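Side-chain contacts in Alpha/beta hydrolase (Streptomyces albidoflavus, PDB 6KSU), which probably catalyses macrolactamization of non-ribosomal peptides by heterochiral coupling, as a cyclase of the penicillin-binding-protein and beta-lactamase family: residues G149-R154 with V185-S190; I142-M147 with R153-A158; F87-L92 with M192-A197; V93-C98 with S200-P205; Q130-T135 with C180-V185. All coordinates share one frame; numbering follows the deposited sequence.

Contact 1: G149-R154 with V185-S190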
# COMPACT_ATOMS: atom_id res chain seq x y z
N GLY A 149 7.76 -12.44 -19.68
CA GLY A 149 8.92 -12.97 -18.99
C GLY A 149 9.15 -12.27 -17.67
O GLY A 149 8.31 -11.48 -17.22
N PRO A 150 10.28 -12.57 -17.01
CA PRO A 150 10.62 -11.86 -15.76
C PRO A 150 11.21 -10.47 -15.95
O PRO A 150 11.39 -9.77 -14.95
CB PRO A 150 11.66 -12.79 -15.11
CG PRO A 150 12.28 -13.52 -16.25
CD PRO A 150 11.16 -13.72 -17.26
N SER A 151 11.54 -10.03 -17.16
CA SER A 151 12.11 -8.70 -17.33
C SER A 151 11.04 -7.62 -17.36
O SER A 151 9.98 -7.78 -17.97
CB SER A 151 12.92 -8.60 -18.63
OG SER A 151 13.47 -7.29 -18.75
N TYR A 152 11.33 -6.50 -16.71
CA TYR A 152 10.49 -5.31 -16.75
C TYR A 152 10.94 -4.30 -17.82
O TYR A 152 10.47 -3.16 -17.79
CB TYR A 152 10.50 -4.62 -15.38
CG TYR A 152 9.38 -5.01 -14.42
CD1 TYR A 152 8.06 -4.70 -14.68
CD2 TYR A 152 9.67 -5.66 -13.21
CE1 TYR A 152 7.05 -5.04 -13.80
CE2 TYR A 152 8.67 -5.99 -12.32
CZ TYR A 152 7.35 -5.67 -12.62
OH TYR A 152 6.32 -6.00 -11.75
N ARG A 153 11.80 -4.70 -18.76
CA ARG A 153 12.40 -3.72 -19.68
C ARG A 153 11.38 -3.17 -20.66
O ARG A 153 11.21 -1.95 -20.77
CB ARG A 153 13.59 -4.34 -20.42
CG ARG A 153 14.93 -3.85 -19.91
CD ARG A 153 16.10 -4.47 -20.66
NE ARG A 153 16.60 -5.69 -20.02
CZ ARG A 153 17.33 -5.72 -18.91
NH1 ARG A 153 17.66 -4.59 -18.29
NH2 ARG A 153 17.74 -6.89 -18.40
N ARG A 154 10.68 -4.04 -21.40
CA ARG A 154 9.64 -3.57 -22.31
C ARG A 154 8.61 -2.72 -21.57
O ARG A 154 8.05 -1.78 -22.14
CB ARG A 154 8.94 -4.75 -22.98
CG ARG A 154 9.80 -5.77 -23.70
CD ARG A 154 9.14 -7.19 -23.70
NE ARG A 154 9.33 -7.97 -22.46
CZ ARG A 154 8.56 -8.99 -22.06
NH1 ARG A 154 7.52 -9.38 -22.78
NH2 ARG A 154 8.83 -9.64 -20.92
N VAL A 185 14.23 -0.62 -12.44
CA VAL A 185 15.44 -0.01 -11.90
C VAL A 185 16.31 -1.07 -11.22
O VAL A 185 17.51 -1.18 -11.50
CB VAL A 185 15.08 1.12 -10.92
CG1 VAL A 185 16.28 1.45 -10.03
CG2 VAL A 185 14.59 2.32 -11.69
N ILE A 186 15.71 -1.85 -10.31
CA ILE A 186 16.43 -2.94 -9.65
C ILE A 186 17.07 -3.86 -10.67
O ILE A 186 18.21 -4.30 -10.51
CB ILE A 186 15.48 -3.71 -8.71
CG1 ILE A 186 15.28 -2.96 -7.40
CG2 ILE A 186 15.99 -5.14 -8.46
CD1 ILE A 186 14.03 -3.44 -6.66
N GLU A 187 16.34 -4.14 -11.76
CA GLU A 187 16.86 -5.06 -12.77
C GLU A 187 18.04 -4.44 -13.51
O GLU A 187 19.03 -5.13 -13.78
CB GLU A 187 15.74 -5.46 -13.74
CG GLU A 187 16.21 -6.38 -14.88
CD GLU A 187 15.14 -6.62 -15.95
OE1 GLU A 187 13.93 -6.42 -15.68
OE2 GLU A 187 15.51 -7.02 -17.08
N ALA A 188 17.97 -3.15 -13.85
CA ALA A 188 19.13 -2.52 -14.48
C ALA A 188 20.28 -2.29 -13.51
O ALA A 188 21.43 -2.22 -13.95
CB ALA A 188 18.74 -1.19 -15.13
N ALA A 189 20.01 -2.18 -12.20
CA ALA A 189 21.05 -1.84 -11.23
C ALA A 189 21.84 -3.08 -10.81
O ALA A 189 23.06 -3.14 -10.95
CB ALA A 189 20.43 -1.15 -10.02
N SER A 190 21.15 -4.07 -10.27
CA SER A 190 21.67 -5.43 -10.28
C SER A 190 21.67 -5.88 -11.74
O SER A 190 21.35 -5.11 -12.65
CB SER A 190 20.84 -6.34 -9.40
OG SER A 190 19.57 -6.60 -9.99
O HOH W 1 12.70 -7.75 -13.26

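Contact 2: I142-M147 with R153-A158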
# COMPACT_ATOMS: atom_id res chain seq x y z
N ILE A 142 -1.31 1.25 -15.70
CA ILE A 142 -1.04 1.25 -17.13
C ILE A 142 -1.17 -0.18 -17.64
O ILE A 142 -0.53 -1.09 -17.10
CB ILE A 142 0.37 1.80 -17.45
CG1 ILE A 142 0.40 3.31 -17.35
CG2 ILE A 142 0.82 1.37 -18.83
CD1 ILE A 142 1.77 3.89 -17.59
N GLU A 143 -1.99 -0.38 -18.68
CA GLU A 143 -2.10 -1.68 -19.34
C GLU A 143 -0.74 -2.18 -19.79
O GLU A 143 -0.12 -1.59 -20.68
CB GLU A 143 -3.03 -1.60 -20.56
CG GLU A 143 -3.43 -2.95 -21.22
CD GLU A 143 -2.33 -3.61 -22.09
OE1 GLU A 143 -2.22 -3.30 -23.31
OE2 GLU A 143 -1.62 -4.50 -21.57
N TYR A 144 -0.26 -3.25 -19.18
CA TYR A 144 0.83 -4.01 -19.78
C TYR A 144 0.59 -5.49 -19.53
O TYR A 144 1.46 -6.22 -19.05
CB TYR A 144 2.20 -3.57 -19.29
CG TYR A 144 3.25 -4.02 -20.27
CD1 TYR A 144 3.12 -3.71 -21.62
CD2 TYR A 144 4.31 -4.81 -19.88
CE1 TYR A 144 4.04 -4.14 -22.54
CE2 TYR A 144 5.25 -5.25 -20.80
CZ TYR A 144 5.11 -4.91 -22.14
OH TYR A 144 6.02 -5.34 -23.07
N ASP A 145 -0.61 -5.96 -19.88
CA ASP A 145 -0.88 -7.38 -19.92
C ASP A 145 -0.09 -8.09 -21.00
O ASP A 145 -0.19 -9.31 -21.15
CB ASP A 145 -2.38 -7.61 -20.10
CG ASP A 145 -3.18 -7.10 -18.92
OD1 ASP A 145 -2.69 -7.23 -17.78
OD2 ASP A 145 -4.29 -6.57 -19.13
N GLU A 146 0.71 -7.33 -21.74
CA GLU A 146 1.59 -7.83 -22.78
C GLU A 146 2.93 -8.36 -22.23
O GLU A 146 3.71 -8.92 -23.00
CB GLU A 146 1.77 -6.70 -23.81
CG GLU A 146 0.56 -6.53 -24.79
CD GLU A 146 -0.30 -5.25 -24.60
OE1 GLU A 146 0.21 -4.20 -24.16
OE2 GLU A 146 -1.52 -5.29 -24.92
N MET A 147 3.18 -8.24 -20.92
CA MET A 147 4.42 -8.73 -20.31
C MET A 147 4.36 -10.23 -20.07
O MET A 147 3.39 -10.74 -19.49
CB MET A 147 4.68 -8.03 -18.97
CG MET A 147 5.91 -8.57 -18.20
SD MET A 147 6.38 -7.56 -16.76
CE MET A 147 7.59 -8.62 -15.94
N ARG A 153 11.80 -4.70 -18.76
CA ARG A 153 12.40 -3.72 -19.68
C ARG A 153 11.38 -3.17 -20.66
O ARG A 153 11.21 -1.95 -20.77
CB ARG A 153 13.59 -4.34 -20.42
CG ARG A 153 14.93 -3.85 -19.91
CD ARG A 153 16.10 -4.47 -20.66
NE ARG A 153 16.60 -5.69 -20.02
CZ ARG A 153 17.33 -5.72 -18.91
NH1 ARG A 153 17.66 -4.59 -18.29
NH2 ARG A 153 17.74 -6.89 -18.40
N ARG A 154 10.68 -4.04 -21.40
CA ARG A 154 9.64 -3.57 -22.31
C ARG A 154 8.61 -2.72 -21.57
O ARG A 154 8.05 -1.78 -22.14
CB ARG A 154 8.94 -4.75 -22.98
CG ARG A 154 9.80 -5.77 -23.70
CD ARG A 154 9.14 -7.19 -23.70
NE ARG A 154 9.33 -7.97 -22.46
CZ ARG A 154 8.56 -8.99 -22.06
NH1 ARG A 154 7.52 -9.38 -22.78
NH2 ARG A 154 8.83 -9.64 -20.92
N PHE A 155 8.34 -3.04 -20.30
CA PHE A 155 7.33 -2.32 -19.54
C PHE A 155 7.77 -0.89 -19.29
O PHE A 155 6.95 0.03 -19.33
CB PHE A 155 7.05 -3.04 -18.22
CG PHE A 155 6.17 -2.26 -17.27
CD1 PHE A 155 4.80 -2.46 -17.26
CD2 PHE A 155 6.72 -1.37 -16.37
CE1 PHE A 155 3.97 -1.77 -16.38
CE2 PHE A 155 5.91 -0.67 -15.49
CZ PHE A 155 4.53 -0.87 -15.50
N ALA A 156 9.05 -0.72 -18.98
CA ALA A 156 9.63 0.61 -18.81
C ALA A 156 9.32 1.50 -20.00
O ALA A 156 8.90 2.65 -19.83
CB ALA A 156 11.14 0.47 -18.63
N ALA A 157 9.53 0.99 -21.21
CA ALA A 157 9.23 1.77 -22.41
C ALA A 157 7.77 2.20 -22.43
O ALA A 157 7.46 3.38 -22.63
CB ALA A 157 9.57 0.97 -23.67
N ALA A 158 6.86 1.25 -22.19
CA ALA A 158 5.43 1.53 -22.29
C ALA A 158 5.01 2.65 -21.35
O ALA A 158 4.10 3.42 -21.67
CB ALA A 158 4.61 0.27 -21.99

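Contact 3: F87-L92 with M192-A197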
# COMPACT_ATOMS: atom_id res chain seq x y z
N PHE A 87 6.74 -2.31 0.51
CA PHE A 87 7.70 -2.16 1.59
C PHE A 87 8.92 -3.05 1.37
O PHE A 87 10.04 -2.65 1.68
CB PHE A 87 6.99 -2.43 2.91
CG PHE A 87 7.90 -2.54 4.11
CD1 PHE A 87 8.50 -1.42 4.65
CD2 PHE A 87 8.07 -3.76 4.74
CE1 PHE A 87 9.31 -1.51 5.79
CE2 PHE A 87 8.88 -3.86 5.87
CZ PHE A 87 9.50 -2.74 6.39
N LEU A 88 8.75 -4.21 0.76
CA LEU A 88 9.90 -5.08 0.52
C LEU A 88 10.67 -4.64 -0.71
O LEU A 88 11.90 -4.64 -0.72
CB LEU A 88 9.44 -6.53 0.41
CG LEU A 88 8.83 -6.77 1.79
CD1 LEU A 88 7.34 -7.08 1.71
CD2 LEU A 88 9.58 -7.83 2.53
N THR A 89 9.94 -4.21 -1.74
CA THR A 89 10.56 -3.60 -2.91
C THR A 89 11.37 -2.37 -2.50
O THR A 89 12.51 -2.18 -2.96
CB THR A 89 9.49 -3.24 -3.94
OG1 THR A 89 9.08 -4.44 -4.59
CG2 THR A 89 10.06 -2.24 -4.98
N ALA A 90 10.79 -1.52 -1.65
CA ALA A 90 11.53 -0.37 -1.14
C ALA A 90 12.75 -0.83 -0.38
O ALA A 90 13.84 -0.26 -0.53
CB ALA A 90 10.65 0.48 -0.24
N GLU A 91 12.59 -1.87 0.43
CA GLU A 91 13.71 -2.40 1.18
C GLU A 91 14.79 -2.92 0.23
O GLU A 91 15.99 -2.71 0.45
CB GLU A 91 13.20 -3.48 2.12
CG GLU A 91 12.62 -2.93 3.45
CD GLU A 91 12.50 -4.04 4.50
OE1 GLU A 91 12.36 -5.21 4.09
OE2 GLU A 91 12.56 -3.78 5.72
N LEU A 92 14.38 -3.59 -0.84
CA LEU A 92 15.30 -4.08 -1.84
C LEU A 92 16.04 -2.93 -2.51
O LEU A 92 17.27 -2.95 -2.64
CB LEU A 92 14.53 -4.91 -2.85
CG LEU A 92 15.35 -5.57 -3.95
CD1 LEU A 92 16.48 -6.34 -3.31
CD2 LEU A 92 14.45 -6.48 -4.77
N MET A 192 19.88 -8.72 -12.21
CA MET A 192 18.86 -9.75 -12.05
C MET A 192 17.46 -9.17 -12.13
O MET A 192 17.22 -8.02 -11.75
CB MET A 192 19.01 -10.49 -10.72
CG MET A 192 20.40 -10.73 -10.27
SD MET A 192 20.35 -11.09 -8.52
CE MET A 192 20.81 -9.51 -7.85
N ASP A 193 16.53 -10.00 -12.60
CA ASP A 193 15.12 -9.63 -12.59
C ASP A 193 14.64 -9.42 -11.15
O ASP A 193 15.27 -9.84 -10.17
CB ASP A 193 14.30 -10.70 -13.29
CG ASP A 193 14.26 -12.01 -12.51
OD1 ASP A 193 13.49 -12.10 -11.53
OD2 ASP A 193 15.00 -12.96 -12.87
N TRP A 194 13.49 -8.74 -11.03
CA TRP A 194 12.99 -8.37 -9.71
C TRP A 194 12.78 -9.58 -8.81
O TRP A 194 13.12 -9.54 -7.62
CB TRP A 194 11.68 -7.57 -9.82
CG TRP A 194 11.02 -7.36 -8.49
CD1 TRP A 194 11.30 -6.37 -7.59
CD2 TRP A 194 9.99 -8.17 -7.89
NE1 TRP A 194 10.49 -6.50 -6.47
CE2 TRP A 194 9.68 -7.59 -6.63
CE3 TRP A 194 9.28 -9.30 -8.31
CZ2 TRP A 194 8.73 -8.13 -5.78
CZ3 TRP A 194 8.33 -9.84 -7.46
CH2 TRP A 194 8.05 -9.24 -6.21
N TRP A 195 12.21 -10.67 -9.34
CA TRP A 195 12.02 -11.88 -8.54
C TRP A 195 13.35 -12.41 -7.99
O TRP A 195 13.50 -12.63 -6.78
CB TRP A 195 11.34 -12.98 -9.36
CG TRP A 195 9.91 -12.75 -9.71
CD1 TRP A 195 8.82 -13.32 -9.11
CD2 TRP A 195 9.39 -11.94 -10.77
NE1 TRP A 195 7.67 -12.90 -9.71
CE2 TRP A 195 7.98 -12.05 -10.74
CE3 TRP A 195 9.97 -11.12 -11.74
CZ2 TRP A 195 7.16 -11.39 -11.64
CZ3 TRP A 195 9.15 -10.45 -12.64
CH2 TRP A 195 7.75 -10.59 -12.58
N THR A 196 14.32 -12.63 -8.89
CA THR A 196 15.59 -13.20 -8.47
C THR A 196 16.26 -12.31 -7.43
O THR A 196 16.77 -12.79 -6.42
CB THR A 196 16.50 -13.40 -9.68
OG1 THR A 196 15.85 -14.25 -10.63
CG2 THR A 196 17.83 -14.02 -9.28
N ALA A 197 16.24 -11.00 -7.65
CA ALA A 197 16.89 -10.07 -6.73
C ALA A 197 16.15 -10.01 -5.40
O ALA A 197 16.78 -10.01 -4.34
CB ALA A 197 16.98 -8.69 -7.38

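Contact 4: V93-C98 with S200-P205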
# COMPACT_ATOMS: atom_id res chain seq x y z
N VAL A 93 15.29 -1.89 -2.92
CA VAL A 93 15.90 -0.73 -3.56
C VAL A 93 16.90 -0.07 -2.62
O VAL A 93 18.00 0.33 -3.03
CB VAL A 93 14.80 0.27 -4.02
CG1 VAL A 93 15.42 1.58 -4.46
CG2 VAL A 93 13.98 -0.30 -5.13
N MET A 94 16.53 0.06 -1.34
CA MET A 94 17.42 0.72 -0.40
C MET A 94 18.71 -0.07 -0.19
O MET A 94 19.75 0.54 0.09
CB MET A 94 16.72 0.95 0.94
CG MET A 94 15.61 1.98 0.90
SD MET A 94 16.07 3.59 0.17
CE MET A 94 16.80 4.38 1.59
N GLN A 95 18.67 -1.41 -0.30
CA GLN A 95 19.91 -2.19 -0.22
C GLN A 95 20.91 -1.76 -1.29
O GLN A 95 22.11 -1.62 -1.01
CB GLN A 95 19.63 -3.67 -0.39
CG GLN A 95 19.32 -4.43 0.85
CD GLN A 95 19.16 -5.90 0.53
OE1 GLN A 95 19.07 -6.27 -0.65
NE2 GLN A 95 19.15 -6.75 1.55
N PHE A 96 20.43 -1.59 -2.53
CA PHE A 96 21.34 -1.25 -3.63
C PHE A 96 21.91 0.14 -3.45
O PHE A 96 23.08 0.39 -3.79
CB PHE A 96 20.60 -1.38 -4.97
CG PHE A 96 20.45 -2.78 -5.42
CD1 PHE A 96 21.45 -3.38 -6.18
CD2 PHE A 96 19.36 -3.54 -5.03
CE1 PHE A 96 21.34 -4.71 -6.57
CE2 PHE A 96 19.24 -4.86 -5.41
CZ PHE A 96 20.23 -5.45 -6.18
N VAL A 97 21.13 1.05 -2.88
CA VAL A 97 21.61 2.38 -2.56
C VAL A 97 22.77 2.30 -1.58
O VAL A 97 23.82 2.91 -1.78
CB VAL A 97 20.44 3.23 -2.02
CG1 VAL A 97 20.93 4.51 -1.33
CG2 VAL A 97 19.44 3.50 -3.14
N CYS A 98 22.62 1.49 -0.54
CA CYS A 98 23.64 1.44 0.50
C CYS A 98 24.94 0.81 -0.01
O CYS A 98 26.03 1.26 0.35
CB CYS A 98 23.09 0.70 1.71
SG CYS A 98 21.70 1.60 2.39
N SER A 200 17.16 -13.43 -3.67
CA SER A 200 18.55 -13.59 -3.24
C SER A 200 19.06 -12.44 -2.38
O SER A 200 19.98 -12.63 -1.58
CB SER A 200 19.44 -13.76 -4.46
OG SER A 200 19.34 -12.62 -5.28
N CYS A 201 18.53 -11.23 -2.53
CA CYS A 201 19.11 -10.12 -1.77
C CYS A 201 18.38 -9.81 -0.47
O CYS A 201 18.96 -9.13 0.38
CB CYS A 201 19.16 -8.84 -2.62
SG CYS A 201 20.15 -9.02 -4.16
N LEU A 202 17.15 -10.29 -0.29
CA LEU A 202 16.37 -9.83 0.85
C LEU A 202 15.59 -10.95 1.51
O LEU A 202 15.67 -11.15 2.73
CB LEU A 202 15.42 -8.71 0.42
CG LEU A 202 14.73 -8.02 1.59
CD1 LEU A 202 15.80 -7.43 2.50
CD2 LEU A 202 13.78 -6.94 1.11
N LEU A 203 14.78 -11.66 0.74
CA LEU A 203 13.96 -12.72 1.32
C LEU A 203 14.83 -13.83 1.89
O LEU A 203 14.69 -14.21 3.06
CB LEU A 203 12.98 -13.26 0.27
CG LEU A 203 12.04 -12.22 -0.36
CD1 LEU A 203 10.99 -12.92 -1.17
CD2 LEU A 203 11.38 -11.34 0.72
N ARG A 204 15.81 -14.32 1.11
CA ARG A 204 16.66 -15.41 1.57
C ARG A 204 17.43 -15.07 2.84
O ARG A 204 17.31 -15.81 3.83
CB ARG A 204 17.58 -15.88 0.44
CG ARG A 204 18.45 -17.11 0.86
CD ARG A 204 18.98 -17.96 -0.31
NE ARG A 204 18.13 -17.94 -1.50
CZ ARG A 204 18.59 -17.73 -2.73
NH1 ARG A 204 19.89 -17.53 -2.93
NH2 ARG A 204 17.75 -17.72 -3.77
N PRO A 205 18.24 -13.99 2.89
CA PRO A 205 18.95 -13.70 4.15
C PRO A 205 18.02 -13.42 5.32
O PRO A 205 18.45 -13.59 6.46
CB PRO A 205 19.82 -12.48 3.82
CG PRO A 205 19.34 -11.96 2.52
CD PRO A 205 18.67 -13.09 1.81

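Contact 5: Q130-T135 with C180-V185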
# COMPACT_ATOMS: atom_id res chain seq x y z
N GLN A 130 11.72 9.86 -5.80
CA GLN A 130 10.34 10.23 -6.05
C GLN A 130 9.46 9.01 -6.28
O GLN A 130 8.29 9.01 -5.90
CB GLN A 130 10.24 11.16 -7.26
CG GLN A 130 10.97 12.48 -7.09
CD GLN A 130 11.18 13.21 -8.40
OE1 GLN A 130 11.19 12.59 -9.47
NE2 GLN A 130 11.37 14.52 -8.34
N LEU A 131 9.99 7.98 -6.96
CA LEU A 131 9.21 6.77 -7.16
C LEU A 131 8.85 6.13 -5.82
O LEU A 131 7.67 5.88 -5.54
CB LEU A 131 9.97 5.78 -8.05
CG LEU A 131 10.18 6.14 -9.53
CD1 LEU A 131 11.00 5.04 -10.17
CD2 LEU A 131 8.89 6.30 -10.26
N LEU A 132 9.84 5.96 -4.95
CA LEU A 132 9.60 5.36 -3.64
C LEU A 132 8.48 6.06 -2.89
O LEU A 132 7.72 5.42 -2.14
CB LEU A 132 10.89 5.43 -2.79
CG LEU A 132 11.94 4.29 -2.80
CD1 LEU A 132 11.35 2.93 -2.42
CD2 LEU A 132 12.66 4.15 -4.09
N SER A 133 8.35 7.37 -3.07
CA SER A 133 7.50 8.22 -2.27
C SER A 133 6.21 8.57 -2.98
O SER A 133 5.40 9.34 -2.44
CB SER A 133 8.25 9.50 -1.86
OG SER A 133 8.71 10.22 -3.00
N HIS A 134 6.01 8.04 -4.18
CA HIS A 134 4.83 8.33 -4.99
C HIS A 134 4.75 9.82 -5.34
O HIS A 134 3.67 10.41 -5.44
CB HIS A 134 3.54 7.86 -4.30
CG HIS A 134 3.52 6.39 -4.01
ND1 HIS A 134 3.21 5.45 -4.97
CD2 HIS A 134 3.77 5.70 -2.88
CE1 HIS A 134 3.28 4.24 -4.44
NE2 HIS A 134 3.61 4.37 -3.17
N THR A 135 5.89 10.46 -5.55
CA THR A 135 5.89 11.87 -5.91
C THR A 135 6.49 12.07 -7.29
O THR A 135 7.05 13.13 -7.57
CB THR A 135 6.65 12.71 -4.88
OG1 THR A 135 7.94 12.14 -4.66
CG2 THR A 135 5.90 12.79 -3.57
N CYS A 180 6.36 -0.57 -10.20
CA CYS A 180 6.76 -1.47 -11.27
C CYS A 180 7.99 -0.93 -11.99
O CYS A 180 8.85 -1.70 -12.42
CB CYS A 180 5.60 -1.69 -12.23
SG CYS A 180 4.16 -2.45 -11.41
N LEU A 181 8.09 0.39 -12.11
CA LEU A 181 9.33 0.99 -12.62
C LEU A 181 10.49 0.75 -11.68
O LEU A 181 11.64 0.63 -12.12
CB LEU A 181 9.15 2.49 -12.85
CG LEU A 181 8.34 2.90 -14.07
CD1 LEU A 181 8.02 4.40 -14.01
CD2 LEU A 181 9.10 2.54 -15.34
N LEU A 182 10.23 0.69 -10.37
CA LEU A 182 11.31 0.35 -9.45
C LEU A 182 11.82 -1.07 -9.72
O LEU A 182 13.02 -1.34 -9.52
CB LEU A 182 10.83 0.52 -8.01
CG LEU A 182 10.79 1.98 -7.52
CD1 LEU A 182 10.05 2.13 -6.18
CD2 LEU A 182 12.22 2.55 -7.43
N GLY A 183 10.95 -1.96 -10.19
CA GLY A 183 11.42 -3.27 -10.62
C GLY A 183 12.36 -3.19 -11.80
O GLY A 183 13.38 -3.90 -11.86
N ALA A 184 12.05 -2.33 -12.77
CA ALA A 184 12.98 -2.14 -13.88
C ALA A 184 14.30 -1.54 -13.40
O ALA A 184 15.38 -1.96 -13.84
CB ALA A 184 12.32 -1.28 -14.95
N VAL A 185 14.23 -0.62 -12.44
CA VAL A 185 15.44 -0.01 -11.90
C VAL A 185 16.31 -1.07 -11.22
O VAL A 185 17.51 -1.18 -11.50
CB VAL A 185 15.08 1.12 -10.92
CG1 VAL A 185 16.28 1.45 -10.03
CG2 VAL A 185 14.59 2.32 -11.69

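Contact 1: G149-R154 with V185-S190
The carboxylate of E187 lies over one face of the R153 guanidinium, with CD of E187 3.5 Å above that plane and shifted toward its rim. The two flat groups stand steeply, their planes 73° apart. In the helical region of the beta-lactamase fold, this salt bridge ties the start of helix 153-160 to E187 near the C-terminal end of helix 176-189. The chain of R153 bends at its third torsion to bring the group there. The place of OE2 of E187 is less sure, so the exact length of the bridge is doubtful. The firmer hold is on the other oxygen. Backbone N of Y152, the N-cap residue, gives OE1 of E187 a hydrogen bond of 2.8 Å at 163°, on its syn lone pair. E187 reaches across in an extended chain (chi1 178°). S151 OG also donates to OE2 of E187, a bond that shares the same doubt. The same OG accepts from R153 N at 3.1 Å, which makes an ST turn. The Y152 hydroxyl bonds to S250 and A253. One water donates to P150 O at 2.9 Å and to E187 OE1 at 3.0 Å.

Contact 2: I142-M147 with R153-A158
A type I beta turn from Y144 to M147 lies against the first turns of helix 153-160, and Y144 carries most of the contact. The turn is closed by M147 N to Y144 O at 3.2 Å. The chi1 of Y144, -160°, turns the ring toward the helix, over F155 CA and with OH beside R154 CB. CA of F155 sits over one face of this ring, 4.2 Å from the centroid and 26° off the normal, a CH-pi contact. Backbone N of M147 lies 3.6 Å above the Y144 ring plane, toward its rim. The Y144 and F155 side chains slide past each other in opposite directions. Their ring planes are 64° apart, and Y144 CB meets the edge of the F155 ring at 3.5 Å from CD1. CB of A158 adds an apolar touch at 4.3 Å from Y144 CD1. R154 crosses Y144 at about a right angle. Its guanidinium passes on toward M147, where NH2 of R154 lies 4.1 Å from CG of M147. The loop follows helix 128-132. Helix 176-189 lies next to both segments: F155 packs on its T177 and C180, and I142 also touches T177.

Contact 3: F87-L92 with M192-A197
OG1 of T89 has two hydrogen-bond partners. It accepts from W194 NE1 at 3.1 Å and is also hydrogen-bonded to A253 O, its stronger partner. The bond from the indole is bent, with an N-H...O angle of 138°, and OG1 lies 26° out of the W194 ring plane. The two side chains cross at about a right angle. The chi1 of 171° swings the W194 indole away from its backbone N and carries the ring NH over to helix 85-98. The buried NH thus has a partner, and the bond helps to fix the rotation of the ring. L92 supplies the apolar part. Its CD2 lies 4.2 Å from W194 CD1 and 4.3 Å from A197 CB, while CD1 of L92 comes to 3.8 Å from A197 O. The contact joins helix 85-98 to the start of helix 194-206 within the beta-lactamase-like domain. An SxxK pattern, S83 to K86, runs into the start of helix 85-98, consistent with the nucleophile motif of this family, and T89 lies near it without touching. I186 of helix 176-189 packs on L92, W194 and A197. D193 is the N-cap of helix 194-206. Its OD1 accepts from T196 N at 2.8 Å, from above the carboxylate plane, and T196 OG1 donates to OD2 of D193 at 2.7 Å on the syn side.

Contact 4: V93-C98 with S200-P205
In the helical part of the beta-lactamase-like domain, helix 85-98 meets helix 194-206 at an irregular turn. The axes of segments 93-98 and 200-205 come within 10.6 Å, at 114° between their directions. Helix 194-206 has a wider pi-type turn at 200-203. Q95 reaches over to C201 O in that turn. Its chain is extended beyond CG, and NE2 of Q95 donates to C201 O at 2.7 Å. The acceptor lies in the amide plane of Q95, while the donor is tilted 33° from the carbonyl plane. For this buried amide C201 O is the main acceptor, and L283 O takes a weak second bond from NE2. L202 lies beside the same group, with its CD1 3.5 Å from Q95 NE2. C201 SG makes an oblique sulfur-aromatic contact with F96, 5.2 Å from the ring centroid. The nearest ring atom to SG of C201 is CZ of F96, at 4.1 Å.

Contact 5: Q130-T135 with C180-V185
L131 and L182 slide past each other in opposite directions, while L132 crosses L182 at about a right angle. L182 is therefore met by two neighbouring leucines in different ways. Against L131 it lies alongside: CD1 of L131 is 3.9 Å from CD2 of L182, and CB of L131 is also 3.9 Å from CG of L182. Against L132 the contact is between branch ends, with CD2 of L132 3.7 Å from CD2 of L182. The other methyl of L182, CD1, lies 3.9 Å from the same CD2 of L132, so that one methyl meets both branches. With chi1 at -78°, CG of L182 sits beside its backbone N, and from there the branches project toward helix 128-132. L181, the residue before L182, touches L131, CB of L181 to CD1 of L131 at 4.1 Å. All four leucines are buried. The contact joins the end of helix 128-132 to the middle of helix 176-189. A Schellman motif ends the first helix: H134 has positive phi, with H134 N bonded to L131 O at 3.0 Å and T135 N to Q130 O at 2.8 Å. The H134 ring stacks on Y174, a residue that may belong to the family's active-site pattern. V93 of helix 85-98 packs on both L132 and L182.

Helix 176-189 serves contacts 1 and 5, helix 153-160 contacts 1 and 2, and helices 85-98 and 194-206 contacts 3 and 4. Contacts 3, 4 and 5 are buried. Contact 5 is purely apolar across its segments, whereas contacts 3 and 4 each add one side-chain N-H bond to an oxygen of the partner helix. Contacts 1 and 2 lie nearer the surface and are partly buried. Contact 1 relies on charge, hydroxyl and water, contact 2 on aromatic and apolar packing. I186 from contact 1 reaches L92 of contact 3 and V93 of contact 4. F155 of contact 2 packs on C180 of contact 5.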